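Local coordinates for cortical-lytic enzyme (Clostridium perfringens, PDB 5JIP), which probably acts as a muramidase (lysozyme) of glycoside hydrolase family 25, involved in hydrolysing the spore cortex peptidoglycan during germination, at residues Tyr168-Arg182 with Val193-Glu207. Sequence-based numbering, arbitrary orientation.
Sequences YPLSDMPLWIAMYTR and VGGWKRWTMWQFTDE
Trp176 and Met201 pair across two neighbouring parallel strands, 175-178 and 201-205, of the TIM-barrel-like sheet of this glycoside hydrolase family 25 enzyme. The axes of these short strand segments approach to 4.6 Å, 15° from parallel, and alternating backbone bonds run from Met201 N-Leu175 O to Met179 N-Gln203 O. The Trp176 and Met201 side chains run side by side; the methionine's bent end sets CE over one indole face, 3.4 Å from Trp176 CE2, with SD higher above it, a Met-aromatic contact. Trp176 NE1 hydrogen-bonds to Asn220 OD1.

Before the strands, Ser171 CA and the Leu175 side chain clamp the Trp196 indole on opposite faces, Leu175 CD2 lying 3.7 Å from Trp196 CD2. Its NE1 donates to Met173 O (2.8 Å), a bent bond of 134°. Trp202 leaves on the face away from Trp176 and Met201, and chi1 of 168° swings its ring edge back to segment 168-182, where NE1 meets a lone pair of Met179 O in plane (2.9 Å).

Tyr180 OH donates to Gln203 OE1 (2.6 Å) from above the amide plane; Tyr149 shares that oxygen, while Gln203 NE2 meets Asp18 and a bound MES, probably from the crystallisation liquor, which may mark a pocket. Arg182 grips Asp206 side-on in a salt bridge: NE reaches the syn lone pair of OD1 at 2.8 Å, and NH2 meets OD2 at 2.9 Å.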
loop_
_atom_site.group_PDB
_atom_site.type_symbol
_atom_site.label_atom_id
_atom_site.label_comp_id
_atom_site.label_asym_id
_atom_site.label_seq_id
_atom_site.Cartn_x
_atom_site.Cartn_y
_atom_site.Cartn_z
ATOM N N TYR A 168 2.535 21.742 6.476
ATOM C CA TYR A 168 1.849 21.769 5.183
ATOM C C TYR A 168 0.691 20.786 5.284
ATOM O O TYR A 168 0.836 19.618 4.902
ATOM C CB TYR A 168 2.786 21.377 4.047
ATOM C CG TYR A 168 3.967 22.281 3.877
ATOM C CD1 TYR A 168 3.873 23.433 3.106
ATOM C CD2 TYR A 168 5.186 21.973 4.469
ATOM C CE1 TYR A 168 4.966 24.261 2.926
ATOM C CE2 TYR A 168 6.284 22.790 4.307
ATOM C CZ TYR A 168 6.168 23.939 3.539
ATOM O OH TYR A 168 7.252 24.758 3.363
ATOM N N PRO A 169 -0.460 21.217 5.813
ATOM C CA PRO A 169 -1.566 20.273 6.026
ATOM C C PRO A 169 -2.138 19.674 4.750
ATOM O O PRO A 169 -2.799 18.630 4.826
ATOM C CB PRO A 169 -2.621 21.122 6.750
ATOM C CG PRO A 169 -1.835 22.301 7.347
ATOM C CD PRO A 169 -0.756 22.556 6.350
ATOM N N LEU A 170 -1.955 20.304 3.595
ATOM C CA LEU A 170 -2.535 19.756 2.367
ATOM C C LEU A 170 -1.572 18.869 1.581
ATOM O O LEU A 170 -1.946 18.390 0.497
ATOM C CB LEU A 170 -3.015 20.890 1.477
ATOM C CG LEU A 170 -3.916 21.909 2.154
ATOM C CD1 LEU A 170 -4.225 23.030 1.188
ATOM C CD2 LEU A 170 -5.177 21.275 2.752
ATOM N N SER A 171 -0.359 18.631 2.092
ATOM C CA SER A 171 0.686 17.976 1.304
ATOM C C SER A 171 0.408 16.497 1.084
ATOM O O SER A 171 1.144 15.845 0.326
ATOM C CB SER A 171 2.054 18.162 1.987
ATOM O OG SER A 171 2.129 17.519 3.261
ATOM N N ASP A 172 -0.603 15.950 1.741
ATOM C CA ASP A 172 -0.997 14.580 1.490
ATOM C C ASP A 172 -2.085 14.506 0.423
ATOM O O ASP A 172 -2.406 13.416 -0.032
ATOM C CB ASP A 172 -1.464 13.887 2.783
ATOM C CG ASP A 172 -2.766 14.439 3.327
ATOM O OD1 ASP A 172 -2.961 15.681 3.305
ATOM O OD2 ASP A 172 -3.580 13.607 3.795
ATOM N N MET A 173 -2.604 15.639 -0.037
ATOM C CA MET A 173 -3.528 15.605 -1.166
ATOM C C MET A 173 -2.776 15.327 -2.464
ATOM O O MET A 173 -1.663 15.804 -2.651
ATOM C CB MET A 173 -4.283 16.934 -1.287
ATOM C CG MET A 173 -5.082 17.273 -0.058
ATOM S SD MET A 173 -6.062 18.760 -0.321
ATOM C CE MET A 173 -7.319 18.150 -1.477
ATOM N N PRO A 174 -3.360 14.586 -3.402
ATOM C CA PRO A 174 -2.795 14.604 -4.756
ATOM C C PRO A 174 -2.809 16.029 -5.264
ATOM O O PRO A 174 -3.777 16.760 -5.048
ATOM C CB PRO A 174 -3.726 13.688 -5.566
ATOM C CG PRO A 174 -4.414 12.851 -4.552
ATOM C CD PRO A 174 -4.549 13.737 -3.308
ATOM N N LEU A 175 -1.721 16.410 -5.942
ATOM C CA LEU A 175 -1.541 17.762 -6.463
ATOM C C LEU A 175 -1.607 17.795 -7.985
ATOM O O LEU A 175 -0.830 17.124 -8.680
ATOM C CB LEU A 175 -0.209 18.360 -6.008
ATOM C CG LEU A 175 0.125 19.739 -6.557
ATOM C CD1 LEU A 175 -0.849 20.761 -6.041
ATOM C CD2 LEU A 175 1.536 20.090 -6.193
ATOM N N TRP A 176 -2.496 18.635 -8.482
ATOM C CA TRP A 176 -2.551 19.031 -9.888
ATOM C C TRP A 176 -2.066 20.480 -9.950
ATOM O O TRP A 176 -2.776 21.411 -9.545
ATOM C CB TRP A 176 -3.971 18.842 -10.389
ATOM C CG TRP A 176 -4.261 19.223 -11.804
ATOM C CD1 TRP A 176 -3.393 19.652 -12.777
ATOM C CD2 TRP A 176 -5.547 19.195 -12.395
ATOM N NE1 TRP A 176 -4.078 19.881 -13.946
ATOM C CE2 TRP A 176 -5.407 19.625 -13.735
ATOM C CE3 TRP A 176 -6.815 18.868 -11.914
ATOM C CZ2 TRP A 176 -6.497 19.738 -14.599
ATOM C CZ3 TRP A 176 -7.902 18.966 -12.781
ATOM C CH2 TRP A 176 -7.734 19.402 -14.101
ATOM N N ILE A 177 -0.831 20.671 -10.380
ATOM C CA ILE A 177 -0.210 21.984 -10.305
ATOM C C ILE A 177 -0.222 22.616 -11.683
ATOM O O ILE A 177 0.079 21.970 -12.694
ATOM C CB ILE A 177 1.222 21.934 -9.742
ATOM C CG1 ILE A 177 1.701 23.364 -9.470
ATOM C CG2 ILE A 177 2.152 21.168 -10.680
ATOM C CD1 ILE A 177 2.990 23.448 -8.681
ATOM N N ALA A 178 -0.576 23.892 -11.717
ATOM C CA ALA A 178 -0.505 24.681 -12.937
ATOM C C ALA A 178 0.761 25.527 -12.904
ATOM O O ALA A 178 0.983 26.273 -11.949
ATOM C CB ALA A 178 -1.732 25.572 -13.065
ATOM N N MET A 179 1.588 25.397 -13.940
ATOM C CA MET A 179 2.723 26.278 -14.168
ATOM C C MET A 179 2.937 26.322 -15.669
ATOM O O MET A 179 3.374 25.328 -16.260
ATOM C CB MET A 179 3.985 25.793 -13.476
ATOM C CG MET A 179 5.114 26.824 -13.670
ATOM S SD MET A 179 6.656 26.061 -13.392
ATOM C CE MET A 179 6.834 25.110 -14.907
ATOM N N TYR A 180 2.665 27.478 -16.263
ATOM C CA TYR A 180 2.643 27.635 -17.714
ATOM C C TYR A 180 4.024 28.022 -18.237
ATOM O O TYR A 180 4.585 29.047 -17.833
ATOM C CB TYR A 180 1.595 28.688 -18.095
ATOM C CG TYR A 180 0.186 28.346 -17.661
ATOM C CD1 TYR A 180 -0.170 27.045 -17.316
ATOM C CD2 TYR A 180 -0.789 29.319 -17.615
ATOM C CE1 TYR A 180 -1.474 26.745 -16.928
ATOM C CE2 TYR A 180 -2.048 29.048 -17.249
ATOM C CZ TYR A 180 -2.410 27.765 -16.898
ATOM O OH TYR A 180 -3.712 27.551 -16.517
ATOM N N THR A 181 4.561 27.207 -19.148
ATOM C CA THR A 181 5.859 27.508 -19.740
ATOM C C THR A 181 5.819 28.737 -20.660
ATOM O O THR A 181 6.875 29.311 -20.952
ATOM C CB THR A 181 6.368 26.272 -20.485
ATOM O OG1 THR A 181 5.397 25.837 -21.435
ATOM C CG2 THR A 181 6.636 25.144 -19.512
ATOM N N ARG A 182 4.636 29.174 -21.093
ATOM C CA ARG A 182 4.515 30.386 -21.908
ATOM C C ARG A 182 4.853 31.660 -21.138
ATOM O O ARG A 182 5.042 32.715 -21.761
ATOM C CB ARG A 182 3.092 30.508 -22.499
ATOM C CG ARG A 182 1.988 30.898 -21.512
ATOM C CD ARG A 182 0.690 31.319 -22.202
ATOM N NE ARG A 182 -0.420 31.495 -21.258
ATOM C CZ ARG A 182 -0.646 32.583 -20.527
ATOM N NH1 ARG A 182 0.166 33.632 -20.603
ATOM N NH2 ARG A 182 -1.680 32.612 -19.693
ATOM N N VAL A 193 7.231 22.265 -4.122
ATOM C CA VAL A 193 6.648 23.341 -3.328
ATOM C C VAL A 193 5.550 22.774 -2.439
ATOM O O VAL A 193 5.057 21.663 -2.653
ATOM C CB VAL A 193 6.068 24.483 -4.204
ATOM C CG1 VAL A 193 7.168 25.178 -4.988
ATOM C CG2 VAL A 193 5.014 23.969 -5.134
ATOM N N GLY A 194 5.146 23.572 -1.449
ATOM C CA GLY A 194 4.023 23.246 -0.590
ATOM C C GLY A 194 4.175 21.979 0.213
ATOM O O GLY A 194 3.177 21.446 0.692
ATOM N N GLY A 195 5.390 21.472 0.377
ATOM C CA GLY A 195 5.580 20.204 1.052
ATOM C C GLY A 195 5.161 18.990 0.260
ATOM O O GLY A 195 5.259 17.874 0.774
ATOM N N TRP A 196 4.669 19.172 -0.966
ATOM C CA TRP A 196 4.323 18.061 -1.833
ATOM C C TRP A 196 5.583 17.400 -2.363
ATOM O O TRP A 196 6.422 18.061 -2.988
ATOM C CB TRP A 196 3.465 18.564 -2.994
ATOM C CG TRP A 196 1.998 18.665 -2.657
ATOM C CD1 TRP A 196 1.129 17.620 -2.419
ATOM C CD2 TRP A 196 1.212 19.862 -2.556
ATOM N NE1 TRP A 196 -0.127 18.101 -2.166
ATOM C CE2 TRP A 196 -0.108 19.473 -2.268
ATOM C CE3 TRP A 196 1.496 21.229 -2.702
ATOM C CZ2 TRP A 196 -1.129 20.396 -2.081
ATOM C CZ3 TRP A 196 0.472 22.138 -2.534
ATOM C CH2 TRP A 196 -0.822 21.718 -2.224
ATOM N N LYS A 197 5.727 16.101 -2.103
ATOM C CA LYS A 197 6.864 15.366 -2.659
ATOM C C LYS A 197 6.807 15.298 -4.176
ATOM O O LYS A 197 7.844 15.315 -4.842
ATOM C CB LYS A 197 6.925 13.955 -2.100
ATOM C CG LYS A 197 6.948 13.869 -0.587
ATOM C CD LYS A 197 8.249 14.342 -0.031
ATOM C CE LYS A 197 8.389 13.936 1.441
ATOM N NZ LYS A 197 8.000 12.482 1.694
ATOM N N ARG A 198 5.610 15.192 -4.739
ATOM C CA ARG A 198 5.440 15.033 -6.177
ATOM C C ARG A 198 4.173 15.738 -6.623
ATOM O O ARG A 198 3.230 15.893 -5.839
ATOM C CB ARG A 198 5.311 13.556 -6.575
ATOM C CG ARG A 198 6.532 12.739 -6.400
ATOM C CD ARG A 198 6.220 11.267 -6.663
ATOM N NE ARG A 198 5.667 11.030 -8.002
ATOM C CZ ARG A 198 6.376 11.081 -9.129
ATOM N NH1 ARG A 198 7.678 11.385 -9.098
ATOM N NH2 ARG A 198 5.781 10.833 -10.295
ATOM N N TRP A 199 4.153 16.141 -7.894
ATOM C CA TRP A 199 2.896 16.453 -8.553
ATOM C C TRP A 199 2.317 15.201 -9.189
ATOM O O TRP A 199 3.032 14.320 -9.672
ATOM C CB TRP A 199 3.027 17.565 -9.602
ATOM C CG TRP A 199 4.043 17.444 -10.708
ATOM C CD1 TRP A 199 5.255 18.062 -10.770
ATOM C CD2 TRP A 199 3.870 16.788 -11.970
ATOM N NE1 TRP A 199 5.879 17.772 -11.961
ATOM C CE2 TRP A 199 5.047 16.992 -12.716
ATOM C CE3 TRP A 199 2.873 15.993 -12.508
ATOM C CZ2 TRP A 199 5.220 16.465 -13.977
ATOM C CZ3 TRP A 199 3.055 15.457 -13.763
ATOM C CH2 TRP A 199 4.218 15.684 -14.480
ATOM N N THR A 200 1.000 15.113 -9.135
ATOM C CA THR A 200 0.272 14.064 -9.814
ATOM C C THR A 200 -0.057 14.466 -11.250
ATOM O O THR A 200 0.045 13.634 -12.164
ATOM C CB THR A 200 -0.995 13.757 -9.009
ATOM O OG1 THR A 200 -0.599 13.247 -7.729
ATOM C CG2 THR A 200 -1.887 12.788 -9.711
ATOM N N MET A 201 -0.471 15.721 -11.460
ATOM C CA MET A 201 -0.655 16.272 -12.802
ATOM C C MET A 201 -0.061 17.669 -12.850
ATOM O O MET A 201 0.062 18.351 -11.831
ATOM C CB MET A 201 -2.125 16.321 -13.198
ATOM C CG MET A 201 -2.751 14.959 -13.378
ATOM S SD MET A 201 -4.499 15.009 -13.926
ATOM C CE MET A 201 -4.630 16.519 -14.826
ATOM N N TRP A 202 0.326 18.067 -14.049
ATOM C CA TRP A 202 0.927 19.371 -14.318
ATOM C C TRP A 202 0.204 19.988 -15.510
ATOM O O TRP A 202 0.264 19.446 -16.620
ATOM C CB TRP A 202 2.422 19.221 -14.594
ATOM C CG TRP A 202 3.124 20.428 -15.155
ATOM C CD1 TRP A 202 2.751 21.733 -15.061
ATOM C CD2 TRP A 202 4.337 20.412 -15.930
ATOM N NE1 TRP A 202 3.677 22.546 -15.711
ATOM C CE2 TRP A 202 4.643 21.744 -16.266
ATOM C CE3 TRP A 202 5.191 19.395 -16.356
ATOM C CZ2 TRP A 202 5.773 22.078 -17.007
ATOM C CZ3 TRP A 202 6.303 19.730 -17.099
ATOM C CH2 TRP A 202 6.589 21.051 -17.409
ATOM N N GLN A 203 -0.520 21.081 -15.260
ATOM C CA GLN A 203 -1.143 21.872 -16.314
ATOM C C GLN A 203 -0.079 22.825 -16.840
ATOM O O GLN A 203 0.330 23.751 -16.130
ATOM C CB GLN A 203 -2.336 22.650 -15.780
ATOM C CG GLN A 203 -3.206 23.245 -16.872
ATOM C CD GLN A 203 -4.317 24.044 -16.267
ATOM O OE1 GLN A 203 -4.087 25.108 -15.708
ATOM N NE2 GLN A 203 -5.541 23.527 -16.367
ATOM N N PHE A 204 0.432 22.544 -18.038
ATOM C CA PHE A 204 1.566 23.294 -18.564
ATOM C C PHE A 204 1.162 24.386 -19.546
ATOM O O PHE A 204 2.000 25.221 -19.898
ATOM C CB PHE A 204 2.590 22.339 -19.212
ATOM C CG PHE A 204 2.066 21.588 -20.408
ATOM C CD1 PHE A 204 1.437 20.356 -20.241
ATOM C CD2 PHE A 204 2.188 22.110 -21.681
ATOM C CE1 PHE A 204 0.936 19.662 -21.322
ATOM C CE2 PHE A 204 1.678 21.420 -22.777
ATOM C CZ PHE A 204 1.043 20.201 -22.593
ATOM N N THR A 205 -0.099 24.436 -19.976
ATOM C CA THR A 205 -0.535 25.542 -20.807
ATOM C C THR A 205 -2.030 25.714 -20.650
ATOM O O THR A 205 -2.745 24.766 -20.318
ATOM C CB THR A 205 -0.190 25.309 -22.280
ATOM O OG1 THR A 205 -0.568 26.453 -23.035
ATOM C CG2 THR A 205 -0.917 24.106 -22.810
ATOM N N ASP A 206 -2.481 26.937 -20.902
ATOM C CA ASP A 206 -3.887 27.259 -21.059
ATOM C C ASP A 206 -4.233 27.589 -22.504
ATOM O O ASP A 206 -5.380 27.945 -22.786
ATOM C CB ASP A 206 -4.273 28.435 -20.166
ATOM C CG ASP A 206 -3.456 29.695 -20.454
ATOM O OD1 ASP A 206 -2.415 29.601 -21.097
ATOM O OD2 ASP A 206 -3.849 30.778 -19.992
ATOM N N GLU A 207 -3.278 27.451 -23.415
ATOM C CA GLU A 207 -3.414 27.906 -24.792
ATOM C C GLU A 207 -2.946 26.843 -25.750
ATOM O O GLU A 207 -2.385 27.135 -26.810
ATOM C CB GLU A 207 -2.616 29.182 -25.028
ATOM C CG GLU A 207 -3.075 30.333 -24.242
ATOM C CD GLU A 207 -2.348 31.603 -24.614
ATOM O OE1 GLU A 207 -1.153 31.537 -24.980
ATOM O OE2 GLU A 207 -3.001 32.659 -24.555
HETATM O O HOH W 1 3.493 14.911 -0.292
HETATM O O HOH W 2 0.699 14.734 -5.808
HETATM O O HOH W 3 2.211 27.483 -21.433
#